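Local coordinates for periplasmic binding protein (PDB 4LJS), which probably captures a small ligand, such as a metal chelate, outside the cell membrane and hands it to an ABC-type importer, at residues Q52-T57 / Y155-D160; L61-R66 / R163-N168; Y184-T189 / S222-V227; V247-V252 / H308-N313. All coordinates share one frame; numbering follows the deposited sequence.

How the interactions relate
The four contacts fall into two groups, consistent with the two-lobed build of this binding-protein family. Interactions 1 and 2 adjoin, with centres about 10 Å apart, and both tie helix 151-164 to helix 52-60 or the loop that follows it; their segments alternate along the chain. Interactions 3 and 4 come later in sequence, one after the other, with centres about 13 Å apart. They touch through Tyr311 and Leu223, and both reach the sheet containing strands 226-227 and 247-252. The centres of interactions 1 and 3 lie about 24 Å apart. Helix 168-188, starting beside interaction 2 and ending in interaction 3, spans the two groups, as the linking helix does in related proteins.

Interaction 1 of 4, residues Q52-T57 / Y155-D160; sequences QNSIET and YKYIRD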
loop_
_atom_site.group_PDB
_atom_site.type_symbol
_atom_site.label_atom_id
_atom_site.label_comp_id
_atom_site.label_asym_id
_atom_site.label_seq_id
_atom_site.Cartn_x
_atom_site.Cartn_y
_atom_site.Cartn_z
ATOM N N GLN A 52 5.725 -5.217 -0.191
ATOM C CA GLN A 52 6.123 -3.836 -0.468
ATOM C C GLN A 52 5.923 -2.834 0.674
ATOM O O GLN A 52 6.842 -2.077 0.995
ATOM C CB GLN A 52 5.414 -3.326 -1.730
ATOM C CG GLN A 52 6.020 -2.052 -2.277
ATOM C CD GLN A 52 6.277 -2.124 -3.765
ATOM O OE1 GLN A 52 5.711 -2.963 -4.468
ATOM N NE2 GLN A 52 7.142 -1.244 -4.256
ATOM N N ASN A 53 4.734 -2.813 1.272
ATOM C CA ASN A 53 4.472 -1.888 2.384
ATOM C C ASN A 53 5.432 -2.063 3.550
ATOM O O ASN A 53 5.881 -1.079 4.125
ATOM C CB ASN A 53 3.021 -1.958 2.878
ATOM C CG ASN A 53 2.653 -3.320 3.477
ATOM O OD1 ASN A 53 3.208 -4.349 3.104
ATOM N ND2 ASN A 53 1.694 -3.320 4.395
ATOM N N SER A 54 5.757 -3.310 3.889
ATOM C CA SER A 54 6.698 -3.574 4.976
ATOM C C SER A 54 8.070 -3.001 4.629
ATOM O O SER A 54 8.682 -2.291 5.426
ATOM C CB SER A 54 6.823 -5.077 5.240
ATOM O OG SER A 54 5.551 -5.700 5.305
ATOM N N ILE A 55 8.525 -3.293 3.415
ATOM C CA ILE A 55 9.869 -2.930 2.975
ATOM C C ILE A 55 10.052 -1.431 2.817
ATOM O O ILE A 55 10.932 -0.844 3.452
ATOM C CB ILE A 55 10.224 -3.639 1.654
ATOM C CG1 ILE A 55 10.106 -5.161 1.837
ATOM C CG2 ILE A 55 11.632 -3.251 1.202
ATOM C CD1 ILE A 55 9.950 -5.931 0.542
ATOM N N GLU A 56 9.215 -0.811 1.984
ATOM C CA GLU A 56 9.357 0.612 1.688
ATOM C C GLU A 56 9.038 1.542 2.859
ATOM O O GLU A 56 9.607 2.633 2.950
ATOM C CB GLU A 56 8.537 1.015 0.451
ATOM C CG GLU A 56 9.206 0.646 -0.862
ATOM C CD GLU A 56 8.612 1.373 -2.058
ATOM O OE1 GLU A 56 9.165 2.427 -2.454
ATOM O OE2 GLU A 56 7.599 0.885 -2.605
ATOM N N THR A 57 8.124 1.136 3.741
ATOM C CA THR A 57 7.787 1.980 4.892
ATOM C C THR A 57 8.972 2.081 5.854
ATOM O O THR A 57 9.304 3.165 6.332
ATOM C CB THR A 57 6.527 1.488 5.649
ATOM O OG1 THR A 57 5.411 1.424 4.743
ATOM C CG2 THR A 57 6.185 2.432 6.810
ATOM N N TYR A 155 -2.252 5.095 7.951
ATOM C CA TYR A 155 -1.630 6.079 8.838
ATOM C C TYR A 155 -1.135 5.430 10.132
ATOM O O TYR A 155 -0.006 5.668 10.555
ATOM C CB TYR A 155 -2.602 7.215 9.168
ATOM C CG TYR A 155 -2.952 8.084 7.981
ATOM C CD1 TYR A 155 -2.074 8.216 6.916
ATOM C CD2 TYR A 155 -4.159 8.780 7.928
ATOM C CE1 TYR A 155 -2.385 9.011 5.828
ATOM C CE2 TYR A 155 -4.481 9.577 6.835
ATOM C CZ TYR A 155 -3.586 9.685 5.786
ATOM O OH TYR A 155 -3.875 10.470 4.687
ATOM N N LYS A 156 -1.987 4.619 10.756
ATOM C CA LYS A 156 -1.635 3.972 12.013
ATOM C C LYS A 156 -0.467 3.019 11.786
ATOM O O LYS A 156 0.427 2.901 12.625
ATOM C CB LYS A 156 -2.830 3.203 12.589
ATOM C CG LYS A 156 -2.428 2.192 13.677
ATOM C CD LYS A 156 -3.634 1.513 14.338
ATOM C CE LYS A 156 -3.206 0.401 15.305
ATOM N NZ LYS A 156 -2.661 -0.810 14.608
ATOM N N TYR A 157 -0.490 2.347 10.639
ATOM C CA TYR A 157 0.554 1.408 10.258
ATOM C C TYR A 157 1.892 2.130 10.268
ATOM O O TYR A 157 2.856 1.683 10.888
ATOM C CB TYR A 157 0.254 0.867 8.863
ATOM C CG TYR A 157 1.276 -0.094 8.287
ATOM C CD1 TYR A 157 1.243 -1.448 8.612
ATOM C CD2 TYR A 157 2.247 0.344 7.388
ATOM C CE1 TYR A 157 2.150 -2.335 8.070
ATOM C CE2 TYR A 157 3.167 -0.541 6.838
ATOM C CZ TYR A 157 3.116 -1.882 7.187
ATOM O OH TYR A 157 4.017 -2.781 6.655
ATOM N N ILE A 158 1.929 3.275 9.599
ATOM C CA ILE A 158 3.144 4.080 9.526
ATOM C C ILE A 158 3.555 4.554 10.921
ATOM O O ILE A 158 4.730 4.513 11.287
ATOM C CB ILE A 158 2.936 5.272 8.573
ATOM C CG1 ILE A 158 2.735 4.751 7.146
ATOM C CG2 ILE A 158 4.109 6.228 8.630
ATOM C CD1 ILE A 158 2.360 5.798 6.141
ATOM N N ARG A 159 2.566 4.964 11.706
ATOM C CA ARG A 159 2.805 5.465 13.047
ATOM C C ARG A 159 3.352 4.365 13.970
ATOM O O ARG A 159 4.262 4.611 14.768
ATOM C CB ARG A 159 1.502 6.050 13.593
ATOM C CG ARG A 159 1.626 6.777 14.902
ATOM C CD ARG A 159 0.314 7.487 15.244
ATOM N NE ARG A 159 0.146 8.746 14.516
ATOM C CZ ARG A 159 -0.864 9.017 13.693
ATOM N NH1 ARG A 159 -1.810 8.115 13.476
ATOM N NH2 ARG A 159 -0.934 10.201 13.093
ATOM N N ASP A 160 2.805 3.156 13.857
ATOM C CA ASP A 160 3.269 2.018 14.657
ATOM C C ASP A 160 4.726 1.674 14.347
ATOM O O ASP A 160 5.536 1.475 15.250
ATOM C CB ASP A 160 2.407 0.783 14.401
ATOM C CG ASP A 160 1.049 0.869 15.061
ATOM O OD1 ASP A 160 0.893 1.674 16.005
ATOM O OD2 ASP A 160 0.138 0.119 14.640
HETATM O O HOH W 1 3.208 -5.370 6.489
#
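Tyr157 reaches from helix 151-164 to the first turns of helix 52-60, where its hydroxyl end meets Asn53 and Ser54 and the side of its ring meets Thr57. With CG anti to the backbone N (chi1 178°), the ring is carried straight off its own helix and bridges axes 11.3 Å apart. The polar link is indirect: a water donates to Ser54 OG at 2.6 Å and stands 2.7 Å from Tyr157 OH. Serine suits this place because its small hydroxyl can accept from the water while also bonding Met50 O. A phenylalanine in place of Tyr157 would probably leave this water without its partner on the helix 151-164 side.

The remaining contacts with the ring are van der Waals. The Asn53 amide lies almost parallel to the ring (planes 6° apart), with ND2 3.4 Å from Tyr157 CZ; ND2 is also near the hydroxyl, but at an angle too poor for a hydrogen bond. Trp114 NE1 bonds Asn53 OD1 and helps to fix the amide. Thr57 OG1 comes in at the ring edge, 3.6 Å from Tyr157 CE2. That hydroxyl is itself tied down, donating to Asn53 O at 2.6 Å and receiving Ile297 N. The methyl branch of threonine completes the contact, with Thr57 CG2 4.2 Å from Ile158 CG1.

The helix segments cross at -48° in the interior of the protein. Helix 52-60 follows strand 47-50 and rests on it through Ser54 and Ile55, both against Ala49, while Ile158 also touches Met178 of helix 168-188.

Interaction 2 of 4, residues L61-R66 / R163-N168; sequences LGEGDR and RIFNRN
Glu63 and Arg167 form a salt bridge in which two nitrogens of the arginine hold one carboxylate oxygen. Arg167 NE donates to Glu63 OE1 at 2.9 Å and Arg167 NH2 to the same OE1 at 2.8 Å. Both bonds lie in the guanidinium plane and reach the oxygen from one face of the carboxylate, whose plane is turned 56° from that of the guanidinium. The second oxygen is satisfied within its own segment: Arg66 NE donates to Glu63 OE2 at 2.8 Å, from above the carboxylate plane. Glutamate is long enough to serve both arginines, and its charge probably eases their closeness. The other donors of Arg66 go to Val16 O and Pro44 O, while Arg167 NH1 pairs with Glu170.

The bridge joins two helix ends of the alpha/beta fold. Gly62 closes helix 52-60 in a Schellman motif, and its phi of 102° favours a residue without a side chain; Asn166, also at positive phi, does the same for helix 151-164. Arg167 then stands as N-cap of helix 168-188.

Arg167 bends at chi2 (-69°), which folds its chain across the end of the first helix. Leu61 O lies over one face of the guanidinium and 3.2 Å from Arg167 CD, but its angle to NE is too poor for a hydrogen bond. Phe165 supplies the apolar side: its CD1 is 3.9 Å from Glu63 CB, and Arg66 CD sits at the ring edge, 4.1 Å from the same Phe165 CD1. The ring also touches Ile58 and Leu110.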
loop_
_atom_site.group_PDB
_atom_site.type_symbol
_atom_site.label_atom_id
_atom_site.label_comp_id
_atom_site.label_asym_id
_atom_site.label_seq_id
_atom_site.Cartn_x
_atom_site.Cartn_y
_atom_site.Cartn_z
ATOM N N LEU A 61 11.297 5.454 6.721
ATOM C CA LEU A 61 11.513 5.941 8.082
ATOM C C LEU A 61 13.003 6.116 8.382
ATOM O O LEU A 61 13.371 6.668 9.411
ATOM C CB LEU A 61 10.880 4.984 9.096
ATOM C CG LEU A 61 9.350 4.989 9.184
ATOM C CD1 LEU A 61 8.881 3.828 10.052
ATOM C CD2 LEU A 61 8.825 6.325 9.733
ATOM N N GLY A 62 13.850 5.624 7.479
ATOM C CA GLY A 62 15.285 5.814 7.587
ATOM C C GLY A 62 16.024 4.601 8.116
ATOM O O GLY A 62 17.218 4.666 8.381
ATOM N N GLU A 63 15.319 3.485 8.259
ATOM C CA GLU A 63 15.901 2.330 8.924
ATOM C C GLU A 63 16.102 1.121 8.015
ATOM O O GLU A 63 16.083 -0.022 8.474
ATOM C CB GLU A 63 15.092 1.965 10.175
ATOM C CG GLU A 63 15.186 3.002 11.306
ATOM C CD GLU A 63 16.613 3.221 11.819
ATOM O OE1 GLU A 63 16.849 4.239 12.512
ATOM O OE2 GLU A 63 17.497 2.377 11.548
ATOM N N GLY A 64 16.323 1.390 6.731
ATOM C CA GLY A 64 16.577 0.355 5.741
ATOM C C GLY A 64 17.725 -0.575 6.094
ATOM O O GLY A 64 17.687 -1.759 5.773
ATOM N N ASP A 65 18.745 -0.041 6.758
ATOM C CA ASP A 65 19.905 -0.842 7.148
ATOM C C ASP A 65 19.547 -1.968 8.100
ATOM O O ASP A 65 20.282 -2.937 8.204
ATOM C CB ASP A 65 20.982 0.029 7.789
ATOM C CG ASP A 65 21.910 0.632 6.775
ATOM O OD1 ASP A 65 22.021 0.060 5.668
ATOM O OD2 ASP A 65 22.535 1.671 7.080
ATOM N N ARG A 66 18.426 -1.838 8.805
ATOM C CA ARG A 66 18.042 -2.849 9.787
ATOM C C ARG A 66 17.334 -4.047 9.149
ATOM O O ARG A 66 17.139 -5.079 9.791
ATOM C CB ARG A 66 17.206 -2.226 10.913
ATOM C CG ARG A 66 17.987 -1.172 11.694
ATOM C CD ARG A 66 17.195 -0.530 12.814
ATOM N NE ARG A 66 18.026 0.424 13.549
ATOM C CZ ARG A 66 18.653 0.147 14.689
ATOM N NH1 ARG A 66 18.524 -1.050 15.246
ATOM N NH2 ARG A 66 19.395 1.072 15.283
ATOM N N ARG A 163 6.974 4.175 15.893
ATOM C CA ARG A 163 7.236 3.938 17.312
ATOM C C ARG A 163 8.234 2.793 17.524
ATOM O O ARG A 163 9.124 2.880 18.372
ATOM C CB ARG A 163 5.942 3.642 18.078
ATOM C CG ARG A 163 4.945 4.780 18.125
ATOM C CD ARG A 163 3.734 4.401 18.975
ATOM N NE ARG A 163 4.089 4.234 20.384
ATOM C CZ ARG A 163 3.406 3.491 21.251
ATOM N NH1 ARG A 163 2.325 2.828 20.853
ATOM N NH2 ARG A 163 3.806 3.402 22.515
ATOM N N ILE A 164 8.078 1.721 16.759
ATOM C CA ILE A 164 8.964 0.568 16.874
ATOM C C ILE A 164 10.420 0.947 16.572
ATOM O O ILE A 164 11.333 0.510 17.269
ATOM C CB ILE A 164 8.489 -0.600 15.972
ATOM C CG1 ILE A 164 7.166 -1.170 16.494
ATOM C CG2 ILE A 164 9.543 -1.705 15.897
ATOM C CD1 ILE A 164 6.592 -2.293 15.632
ATOM N N PHE A 165 10.631 1.795 15.568
ATOM C CA PHE A 165 11.985 2.149 15.141
ATOM C C PHE A 165 12.517 3.457 15.687
ATOM O O PHE A 165 13.527 3.965 15.195
ATOM C CB PHE A 165 12.071 2.153 13.618
ATOM C CG PHE A 165 12.006 0.786 13.025
ATOM C CD1 PHE A 165 13.145 0.027 12.903
ATOM C CD2 PHE A 165 10.796 0.241 12.640
ATOM C CE1 PHE A 165 13.090 -1.246 12.377
ATOM C CE2 PHE A 165 10.733 -1.028 12.114
ATOM C CZ PHE A 165 11.880 -1.776 11.986
ATOM N N ASN A 166 11.847 3.987 16.707
ATOM C CA ASN A 166 12.140 5.320 17.231
ATOM C C ASN A 166 12.258 6.388 16.136
ATOM O O ASN A 166 13.187 7.199 16.138
ATOM C CB ASN A 166 13.401 5.309 18.102
ATOM C CG ASN A 166 13.498 6.537 18.987
ATOM O OD1 ASN A 166 12.486 7.034 19.478
ATOM N ND2 ASN A 166 14.710 7.043 19.177
ATOM N N ARG A 167 11.323 6.366 15.190
ATOM C CA ARG A 167 11.306 7.338 14.101
ATOM C C ARG A 167 9.958 8.040 14.092
ATOM O O ARG A 167 9.279 8.106 13.070
ATOM C CB ARG A 167 11.565 6.658 12.749
ATOM C CG ARG A 167 12.979 6.100 12.581
ATOM C CD ARG A 167 14.026 7.201 12.472
ATOM N NE ARG A 167 15.346 6.652 12.177
ATOM C CZ ARG A 167 16.343 7.351 11.643
ATOM N NH1 ARG A 167 16.162 8.631 11.345
ATOM N NH2 ARG A 167 17.515 6.772 11.402
ATOM N N ASN A 168 9.572 8.555 15.250
ATOM C CA ASN A 168 8.266 9.176 15.409
ATOM C C ASN A 168 8.153 10.475 14.636
ATOM O O ASN A 168 7.136 10.736 13.999
ATOM C CB ASN A 168 7.966 9.394 16.892
ATOM C CG ASN A 168 7.991 8.102 17.667
ATOM O OD1 ASN A 168 7.138 7.235 17.465
ATOM N ND2 ASN A 168 8.988 7.944 18.537
#

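Interaction 3 of 4, residues Y184-T189 / S222-V227; sequences YTVAQT and SLHADV
A Schellman turn ending helix 215-222 packs against the last turns of the long helix 168-188, with Val186 and Thr185 facing Ser222, Leu223 and His224. His224 holds the positive-phi position of the turn (phi 66°), and the chain leaves through it towards strand 226-227.

Val186 carries most of the contact with its two methyl branches. CG1 lies anti to the backbone N (chi1 179°) and meets the base of the histidine, 4.1 Å from His224 CB, while CG2 drops onto the turn's backbone. There Val186 CG2 is 3.4 Å from Ser222 O and 3.9 Å from Leu223 C. A beta-branched residue suits this place, since its fork spreads over the turn without needing length. An alanine here would probably open a gap between the helix and the turn, leaving the histidine base without its apolar neighbour.

Beside it, Thr185 CG2 touches Leu223 CD2 at 3.8 Å, methyl against methyl. The threonine hydroxyl is engaged with Tyr315 OH and Ser181 O, so its apolar branch is the one that meets the leucine. No hydrogen bond joins the two segments, and His224 lies at the exposed margin.

Deeper in, Leu223 packs on Val306 and Leu310 of helix 299-310, while Thr185 touches Ser307. Helix 168-188, helix 299-310 and the turn thus come together beside the sheet that strand 226-227 enters next to strand 196-203.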
loop_
_atom_site.group_PDB
_atom_site.type_symbol
_atom_site.label_atom_id
_atom_site.label_comp_id
_atom_site.label_asym_id
_atom_site.label_seq_id
_atom_site.Cartn_x
_atom_site.Cartn_y
_atom_site.Cartn_z
ATOM N N TYR A 184 -6.110 19.878 1.530
ATOM C CA TYR A 184 -5.915 20.984 0.606
ATOM C C TYR A 184 -6.812 20.809 -0.618
ATOM O O TYR A 184 -7.544 21.726 -0.994
ATOM C CB TYR A 184 -4.449 21.063 0.183
ATOM C CG TYR A 184 -4.202 21.963 -1.002
ATOM C CD1 TYR A 184 -4.094 23.337 -0.843
ATOM C CD2 TYR A 184 -4.072 21.433 -2.285
ATOM C CE1 TYR A 184 -3.862 24.160 -1.928
ATOM C CE2 TYR A 184 -3.845 22.243 -3.371
ATOM C CZ TYR A 184 -3.740 23.604 -3.190
ATOM O OH TYR A 184 -3.511 24.407 -4.275
ATOM N N THR A 185 -6.746 19.623 -1.222
ATOM C CA THR A 185 -7.539 19.282 -2.398
ATOM C C THR A 185 -9.036 19.505 -2.179
ATOM O O THR A 185 -9.697 20.182 -2.972
ATOM C CB THR A 185 -7.290 17.812 -2.829
ATOM O OG1 THR A 185 -5.936 17.667 -3.267
ATOM C CG2 THR A 185 -8.201 17.421 -3.975
ATOM N N VAL A 186 -9.570 18.949 -1.095
ATOM C CA VAL A 186 -10.985 19.126 -0.787
ATOM C C VAL A 186 -11.348 20.599 -0.582
ATOM O O VAL A 186 -12.377 21.063 -1.080
ATOM C CB VAL A 186 -11.405 18.316 0.450
ATOM C CG1 VAL A 186 -12.875 18.542 0.763
ATOM C CG2 VAL A 186 -11.120 16.832 0.237
ATOM N N ALA A 187 -10.498 21.340 0.130
ATOM C CA ALA A 187 -10.798 22.745 0.434
ATOM C C ALA A 187 -10.801 23.639 -0.810
ATOM O O ALA A 187 -11.630 24.533 -0.930
ATOM C CB ALA A 187 -9.839 23.300 1.491
ATOM N N GLN A 188 -9.879 23.389 -1.737
ATOM C CA GLN A 188 -9.760 24.230 -2.929
ATOM C C GLN A 188 -10.883 23.999 -3.945
ATOM O O GLN A 188 -11.078 24.804 -4.849
ATOM C CB GLN A 188 -8.401 24.020 -3.603
ATOM C CG GLN A 188 -7.210 24.365 -2.726
ATOM C CD GLN A 188 -7.228 25.810 -2.248
ATOM O OE1 GLN A 188 -7.491 26.731 -3.024
ATOM N NE2 GLN A 188 -6.955 26.013 -0.960
ATOM N N THR A 189 -11.625 22.909 -3.781
ATOM C CA THR A 189 -12.628 22.505 -4.765
ATOM C C THR A 189 -14.044 22.360 -4.199
ATOM O O THR A 189 -14.935 21.855 -4.881
ATOM C CB THR A 189 -12.260 21.156 -5.377
ATOM O OG1 THR A 189 -12.222 20.170 -4.334
ATOM C CG2 THR A 189 -10.892 21.235 -6.070
ATOM N N SER A 222 -12.430 10.159 0.582
ATOM C CA SER A 222 -11.641 11.141 1.326
ATOM C C SER A 222 -11.443 12.423 0.518
ATOM O O SER A 222 -11.496 13.528 1.058
ATOM C CB SER A 222 -10.281 10.562 1.730
ATOM O OG SER A 222 -10.467 9.449 2.590
ATOM N N LEU A 223 -11.235 12.264 -0.785
ATOM C CA LEU A 223 -11.018 13.402 -1.669
ATOM C C LEU A 223 -12.332 14.024 -2.164
ATOM O O LEU A 223 -12.344 14.801 -3.122
ATOM C CB LEU A 223 -10.103 13.003 -2.828
ATOM C CG LEU A 223 -8.645 12.782 -2.391
ATOM C CD1 LEU A 223 -7.849 11.963 -3.406
ATOM C CD2 LEU A 223 -7.975 14.124 -2.158
ATOM N N HIS A 224 -13.425 13.677 -1.490
ATOM C CA HIS A 224 -14.745 14.258 -1.743
ATOM C C HIS A 224 -15.319 13.917 -3.119
ATOM O O HIS A 224 -16.185 14.629 -3.632
ATOM C CB HIS A 224 -14.732 15.775 -1.542
ATOM C CG HIS A 224 -15.951 16.289 -0.850
ATOM N ND1 HIS A 224 -16.219 16.017 0.475
ATOM C CD2 HIS A 224 -16.991 17.027 -1.305
ATOM C CE1 HIS A 224 -17.372 16.573 0.808
ATOM N NE2 HIS A 224 -17.856 17.198 -0.249
ATOM N N ALA A 225 -14.837 12.832 -3.715
ATOM C CA ALA A 225 -15.379 12.391 -4.992
ATOM C C ALA A 225 -16.656 11.586 -4.785
ATOM O O ALA A 225 -16.913 11.062 -3.701
ATOM C CB ALA A 225 -14.357 11.563 -5.758
ATOM N N ASP A 226 -17.451 11.494 -5.839
ATOM C CA ASP A 226 -18.625 10.638 -5.838
ATOM C C ASP A 226 -18.208 9.277 -6.398
ATOM O O ASP A 226 -18.164 9.083 -7.613
ATOM C CB ASP A 226 -19.737 11.276 -6.679
ATOM C CG ASP A 226 -21.045 10.511 -6.606
ATOM O OD1 ASP A 226 -21.200 9.671 -5.695
ATOM O OD2 ASP A 226 -21.926 10.761 -7.458
ATOM N N VAL A 227 -17.881 8.347 -5.505
ATOM C CA VAL A 227 -17.346 7.052 -5.910
ATOM C C VAL A 227 -18.457 6.093 -6.316
ATOM O O VAL A 227 -19.384 5.840 -5.549
ATOM C CB VAL A 227 -16.479 6.416 -4.795
ATOM C CG1 VAL A 227 -15.961 5.057 -5.230
ATOM C CG2 VAL A 227 -15.312 7.316 -4.458
#

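Interaction 4 of 4, residues V247-V252 / H308-N313; sequences VIFLIV and HGLYPN
Leu310 meets Val247 and Phe249 through one methyl, CD2, at the tight end of this contact. Leu310 CD2 lies 3.8 Å from Val247 CG1 and, at the ring edge, 4.1 Å from Phe249 CE2. Val247 directs CG1 there by placing it between its backbone N and carbonyl carbon (chi1 53°), which sends CG2 towards the helix backbone, 3.8 Å from Gly309 O. That carbonyl is satisfied by Arg283 NH2.

Gly309 lets the strand and helix come close. Phe249 CZ is 4.1 Å from Gly309 CA, and a CB at the glycine would fall 2.8 Å from Phe249 CE1, too near to be accommodated as the ring stands. The ring is also stacked with that of Phe199, which helps to hold it in position.

Beyond this buried patch the contact thins quickly. The strand runs away from the helix end, so Ile251 and Val252 do not meet it. His308, partly exposed, turns its ring off to stack with Tyr315, and the chain passes through Pro312 and Asn313, which face solvent.

Strand 247-252 lies between the parallel strands 196-203 and 284-288. Val247 and Phe249 present one face of this sheet to the C-terminal end of helix 299-310, whereas Leu250 packs against helix 260-268. Leu310 also touches Ala197 of the neighbouring strand, so the helix end spans two strands.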
loop_
_atom_site.group_PDB
_atom_site.type_symbol
_atom_site.label_atom_id
_atom_site.label_comp_id
_atom_site.label_asym_id
_atom_site.label_seq_id
_atom_site.Cartn_x
_atom_site.Cartn_y
_atom_site.Cartn_z
ATOM N N VAL A 247 -14.278 10.263 -14.552
ATOM C CA VAL A 247 -12.890 9.804 -14.573
ATOM C C VAL A 247 -12.808 8.328 -14.160
ATOM O O VAL A 247 -13.439 7.904 -13.189
ATOM C CB VAL A 247 -11.984 10.682 -13.664
ATOM C CG1 VAL A 247 -12.561 10.789 -12.255
ATOM C CG2 VAL A 247 -10.565 10.144 -13.618
ATOM N N ILE A 248 -12.057 7.543 -14.927
ATOM C CA ILE A 248 -11.854 6.140 -14.612
ATOM C C ILE A 248 -10.436 5.904 -14.126
ATOM O O ILE A 248 -9.471 6.347 -14.747
ATOM C CB ILE A 248 -12.083 5.251 -15.837
ATOM C CG1 ILE A 248 -13.543 5.326 -16.283
ATOM C CG2 ILE A 248 -11.684 3.804 -15.534
ATOM C CD1 ILE A 248 -13.826 4.565 -17.559
ATOM N N PHE A 249 -10.309 5.205 -13.010
ATOM C CA PHE A 249 -8.999 4.750 -12.572
ATOM C C PHE A 249 -8.835 3.269 -12.874
ATOM O O PHE A 249 -9.623 2.435 -12.418
ATOM C CB PHE A 249 -8.780 5.070 -11.098
ATOM C CG PHE A 249 -8.722 6.543 -10.819
ATOM C CD1 PHE A 249 -7.562 7.264 -11.077
ATOM C CD2 PHE A 249 -9.834 7.218 -10.351
ATOM C CE1 PHE A 249 -7.502 8.617 -10.844
ATOM C CE2 PHE A 249 -9.780 8.577 -10.108
ATOM C CZ PHE A 249 -8.613 9.280 -10.356
ATOM N N LEU A 250 -7.829 2.961 -13.683
ATOM C CA LEU A 250 -7.494 1.580 -14.018
ATOM C C LEU A 250 -6.431 1.052 -13.064
ATOM O O LEU A 250 -5.256 1.420 -13.156
ATOM C CB LEU A 250 -6.986 1.482 -15.457
ATOM C CG LEU A 250 -7.976 1.796 -16.580
ATOM C CD1 LEU A 250 -7.335 1.522 -17.934
ATOM C CD2 LEU A 250 -9.258 0.992 -16.417
ATOM N N ILE A 251 -6.850 0.193 -12.145
ATOM C CA ILE A 251 -5.935 -0.395 -11.176
ATOM C C ILE A 251 -5.142 -1.544 -11.798
ATOM O O ILE A 251 -5.712 -2.436 -12.424
ATOM C CB ILE A 251 -6.692 -0.846 -9.915
ATOM C CG1 ILE A 251 -7.321 0.377 -9.236
ATOM C CG2 ILE A 251 -5.765 -1.577 -8.954
ATOM C CD1 ILE A 251 -8.267 0.048 -8.110
ATOM N N VAL A 252 -3.820 -1.502 -11.644
ATOM C CA VAL A 252 -2.952 -2.508 -12.254
ATOM C C VAL A 252 -2.054 -3.160 -11.222
ATOM O O VAL A 252 -1.353 -2.468 -10.478
ATOM C CB VAL A 252 -2.036 -1.902 -13.330
ATOM C CG1 VAL A 252 -1.368 -3.022 -14.148
ATOM C CG2 VAL A 252 -2.817 -0.963 -14.226
ATOM N N HIS A 308 -5.009 14.228 -8.577
ATOM C CA HIS A 308 -4.679 14.856 -9.849
ATOM C C HIS A 308 -5.665 14.456 -10.946
ATOM O O HIS A 308 -6.030 15.281 -11.775
ATOM C CB HIS A 308 -3.235 14.552 -10.264
ATOM C CG HIS A 308 -2.209 15.318 -9.479
ATOM N ND1 HIS A 308 -2.293 15.496 -8.113
ATOM C CD2 HIS A 308 -1.075 15.949 -9.870
ATOM C CE1 HIS A 308 -1.256 16.203 -7.697
ATOM N NE2 HIS A 308 -0.504 16.493 -8.744
ATOM N N GLY A 309 -6.113 13.201 -10.929
ATOM C CA GLY A 309 -7.127 12.741 -11.864
ATOM C C GLY A 309 -8.530 13.264 -11.573
ATOM O O GLY A 309 -9.318 13.518 -12.493
ATOM N N LEU A 310 -8.859 13.423 -10.293
ATOM C CA LEU A 310 -10.182 13.913 -9.917
ATOM C C LEU A 310 -10.310 15.394 -10.228
ATOM O O LEU A 310 -11.350 15.847 -10.703
ATOM C CB LEU A 310 -10.455 13.680 -8.427
ATOM C CG LEU A 310 -10.726 12.248 -7.972
ATOM C CD1 LEU A 310 -10.805 12.198 -6.451
ATOM C CD2 LEU A 310 -12.007 11.716 -8.613
ATOM N N TYR A 311 -9.238 16.145 -9.982
ATOM C CA TYR A 311 -9.300 17.600 -10.108
ATOM C C TYR A 311 -8.246 18.213 -11.042
ATOM O O TYR A 311 -7.359 18.929 -10.585
ATOM C CB TYR A 311 -9.214 18.221 -8.712
ATOM C CG TYR A 311 -10.279 17.697 -7.773
ATOM C CD1 TYR A 311 -11.591 18.144 -7.864
ATOM C CD2 TYR A 311 -9.980 16.737 -6.809
ATOM C CE1 TYR A 311 -12.568 17.670 -7.010
ATOM C CE2 TYR A 311 -10.966 16.255 -5.944
ATOM C CZ TYR A 311 -12.254 16.728 -6.051
ATOM O OH TYR A 311 -13.245 16.261 -5.209
ATOM N N PRO A 312 -8.362 17.954 -12.359
ATOM C CA PRO A 312 -7.382 18.391 -13.369
ATOM C C PRO A 312 -7.183 19.905 -13.401
ATOM O O PRO A 312 -6.114 20.377 -13.790
ATOM C CB PRO A 312 -8.012 17.939 -14.696
ATOM C CG PRO A 312 -8.999 16.897 -14.325
ATOM C CD PRO A 312 -9.520 17.286 -12.977
ATOM N N ASN A 313 -8.199 20.661 -13.007
ATOM C CA ASN A 313 -8.071 22.114 -12.990
ATOM C C ASN A 313 -7.221 22.617 -11.835
ATOM O O ASN A 313 -6.549 23.639 -11.952
ATOM C CB ASN A 313 -9.443 22.787 -12.977
ATOM C CG ASN A 313 -10.148 22.681 -14.308
ATOM O OD1 ASN A 313 -9.511 22.703 -15.364
ATOM N ND2 ASN A 313 -11.471 22.556 -14.270
#